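Local atomic coordinates of protein Kinase A (Toxoplasma gondii, PDB entry 5J3U), a protein that binds cyclic AMP through two cyclic nucleotide-binding domains and probably inhibits the kinase catalytic subunit as its regulatory partner. Residues G186-T191 with G231-A236. Residues are numbered along the deposited sequence; the frame is centred on the assembly and turned at random. Where two conformers were deposited one is given.
Sequences GSAVAT and GICKVA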
ATOM      1  N   GLY A 186     -15.083   3.975  12.823  1.00 12.94           N
ATOM      2  CA  GLY A 186     -16.133   4.766  12.208  1.00 12.77           C
ATOM      3  C   GLY A 186     -17.180   3.944  11.512  1.00 12.38           C
ATOM      4  O   GLY A 186     -17.398   2.801  11.826  1.00 11.58           O
ATOM      5  N   SER A 187     -17.842   4.543  10.529  0.70 13.77           N
ATOM      6  CA  SER A 187     -19.043   3.978  10.002  0.70 13.95           C
ATOM      7  C   SER A 187     -19.241   4.404   8.554  0.70 12.69           C
ATOM      8  O   SER A 187     -18.740   5.441   8.131  0.70 13.01           O
ATOM      9  CB  SER A 187     -20.238   4.459  10.857  0.70 17.05           C
ATOM     10  OG  SER A 187     -21.455   3.837  10.495  0.70 19.81           O
ATOM     11  N   ALA A 188     -20.010   3.626   7.840  1.00 11.77           N
ATOM     12  CA  ALA A 188     -20.362   3.918   6.417  1.00 12.11           C
ATOM     13  C   ALA A 188     -21.659   3.303   6.114  1.00 13.23           C
ATOM     14  O   ALA A 188     -22.152   2.437   6.859  1.00 14.17           O
ATOM     15  CB  ALA A 188     -19.291   3.397   5.454  1.00 12.76           C
ATOM     16  N   VAL A 189     -22.268   3.758   5.008  1.00 13.34           N
ATOM     17  CA  VAL A 189     -23.472   3.191   4.488  1.00 14.23           C
ATOM     18  C   VAL A 189     -23.308   2.850   2.990  1.00 13.87           C
ATOM     19  O   VAL A 189     -22.648   3.575   2.270  1.00 15.10           O
ATOM     20  CB  VAL A 189     -24.700   4.125   4.669  1.00 15.09           C
ATOM     21  CG1 VAL A 189     -24.920   4.316   6.189  1.00 16.89           C
ATOM     22  CG2 VAL A 189     -24.472   5.467   3.993  1.00 16.11           C
ATOM     23  N   ALA A 190     -23.865   1.728   2.604  1.00 12.79           N
ATOM     24  CA  ALA A 190     -23.969   1.340   1.193  1.00 14.47           C
ATOM     25  C   ALA A 190     -25.347   1.758   0.710  1.00 14.66           C
ATOM     26  O   ALA A 190     -26.370   1.407   1.350  1.00 15.76           O
ATOM     27  CB  ALA A 190     -23.816  -0.143   1.050  1.00 13.59           C
ATOM     28  N   THR A 191     -25.371   2.414  -0.441  1.00 15.40           N
ATOM     29  CA  THR A 191     -26.653   2.739  -1.111  1.00 14.84           C
ATOM     30  C   THR A 191     -26.536   2.216  -2.517  1.00 15.84           C
ATOM     31  O   THR A 191     -25.441   2.260  -3.125  1.00 14.28           O
ATOM     32  CB  THR A 191     -26.947   4.248  -1.077  1.00 16.39           C
ATOM     33  OG1 THR A 191     -26.082   4.987  -1.951  1.00 15.71           O
ATOM     34  CG2 THR A 191     -26.766   4.813   0.295  1.00 15.79           C
ATOM     35  N   GLY A 231     -20.676   9.901   9.470  1.00 17.43           N
ATOM     36  CA  GLY A 231     -19.939  10.497  10.595  1.00 17.61           C
ATOM     37  C   GLY A 231     -18.490  10.728  10.257  1.00 16.70           C
ATOM     38  O   GLY A 231     -18.040  11.844  10.047  1.00 18.77           O
ATOM     39  N   ILE A 232     -17.757   9.629  10.205  1.00 15.82           N
ATOM     40  CA  ILE A 232     -16.390   9.596   9.811  1.00 15.49           C
ATOM     41  C   ILE A 232     -16.032   8.110   9.606  1.00 14.86           C
ATOM     42  O   ILE A 232     -16.642   7.236  10.197  1.00 14.12           O
ATOM     43  CB  ILE A 232     -15.485  10.289  10.840  1.00 17.28           C
ATOM     44  CG1 ILE A 232     -14.052  10.369  10.316  1.00 17.19           C
ATOM     45  CG2 ILE A 232     -15.493   9.592  12.202  1.00 17.48           C
ATOM     46  CD1 ILE A 232     -13.147  11.330  11.056  1.00 19.01           C
ATOM     47  N   CYS A 233     -15.092   7.809   8.714  1.00 14.41           N
ATOM     48  CA  CYS A 233     -14.742   6.441   8.462  1.00 14.14           C
ATOM     49  C   CYS A 233     -13.271   6.336   8.159  1.00 14.65           C
ATOM     50  O   CYS A 233     -12.767   7.020   7.257  1.00 14.52           O
ATOM     51  CB  CYS A 233     -15.541   5.908   7.275  1.00 14.52           C
ATOM     52  SG  CYS A 233     -15.449   4.121   7.100  1.00 15.78           S
ATOM     53  N   LYS A 234     -12.591   5.460   8.874  1.00 13.07           N
ATOM     54  CA  LYS A 234     -11.160   5.139   8.655  1.00 13.16           C
ATOM     55  C   LYS A 234     -11.090   3.743   8.104  1.00 11.98           C
ATOM     56  O   LYS A 234     -11.560   2.813   8.771  1.00 11.72           O
ATOM     57  CB  LYS A 234     -10.392   5.204   9.974  1.00 14.26           C
ATOM     58  CG  LYS A 234      -8.905   4.940   9.814  1.00 17.24           C
ATOM     59  CD  LYS A 234      -8.223   4.677  11.144  1.00 21.57           C
ATOM     60  CE  LYS A 234      -8.096   5.875  11.978  1.00 29.06           C
ATOM     61  NZ  LYS A 234      -7.460   5.459  13.279  1.00 33.94           N
ATOM     62  N   VAL A 235     -10.557   3.584   6.883  1.00 10.88           N
ATOM     63  CA  VAL A 235     -10.560   2.329   6.196  1.00 10.86           C
ATOM     64  C   VAL A 235      -9.142   1.859   5.906  1.00 11.09           C
ATOM     65  O   VAL A 235      -8.235   2.656   5.598  1.00 11.63           O
ATOM     66  CB  VAL A 235     -11.338   2.306   4.836  1.00 11.28           C
ATOM     67  CG1 VAL A 235     -12.820   2.240   5.084  1.00 13.61           C
ATOM     68  CG2 VAL A 235     -10.945   3.464   3.945  1.00 11.55           C
ATOM     69  N   ALA A 236      -8.959   0.571   6.083  1.00 11.62           N
ATOM     70  CA  ALA A 236      -7.817  -0.167   5.555  1.00 10.97           C
ATOM     71  C   ALA A 236      -8.133  -0.537   4.115  1.00 11.86           C
ATOM     72  O   ALA A 236      -9.265  -1.033   3.816  1.00 11.88           O
ATOM     73  CB  ALA A 236      -7.538  -1.398   6.398  1.00 11.09           C
TER
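Cys233 lies against the backbone of Ser187 where two strands meet almost at right angles: its CB comes to 3.3 Å from Ser187 O, and SG, 3.7 Å from the same oxygen, continues to the methyl of Ala188. With SG anti to the backbone N (chi1 -167°), the sulfur is turned across the 187-191 strand to sit beside Ala188 CB at 4.2 Å. This small apolar pair is buried, and Ala188 also rests on Val227. A single hydrogen bond joins the two backbones, from Ser187 N to Ile232 O at 3.0 Å; it lies in the carbonyl plane, with an N-H...O angle of 156°. The same oxygen receives a CA-H...O contact from Gly186 CA at 3.2 Å. Gly186 and Cys233 form an antiparallel non-hydrogen-bonded pair with their CA atoms 4.3 Å apart; Gly186, with no side chain, lets the two backbones come this near. Beyond this one bridge the strands separate at 93°. The CB of Ile232 leaves on the far side from 186-191, and its side chain packs on Met163 of strand 159-165, while Ser187 OG is hydrogen-bonded to Tyr206 O. The chain bends at Gly186 and again at Gly231, each time passing from one four-stranded antiparallel sheet to the other: 187-192 pairs with 201-206 and 226-229, whereas 232-239 lies between 159-165 and 179-183. The contact thus joins the two sheets at a corner of the cupin-like beta-roll of the second cyclic nucleotide-binding domain, whose bound cyclic AMP touches Ala190 farther along the first strand.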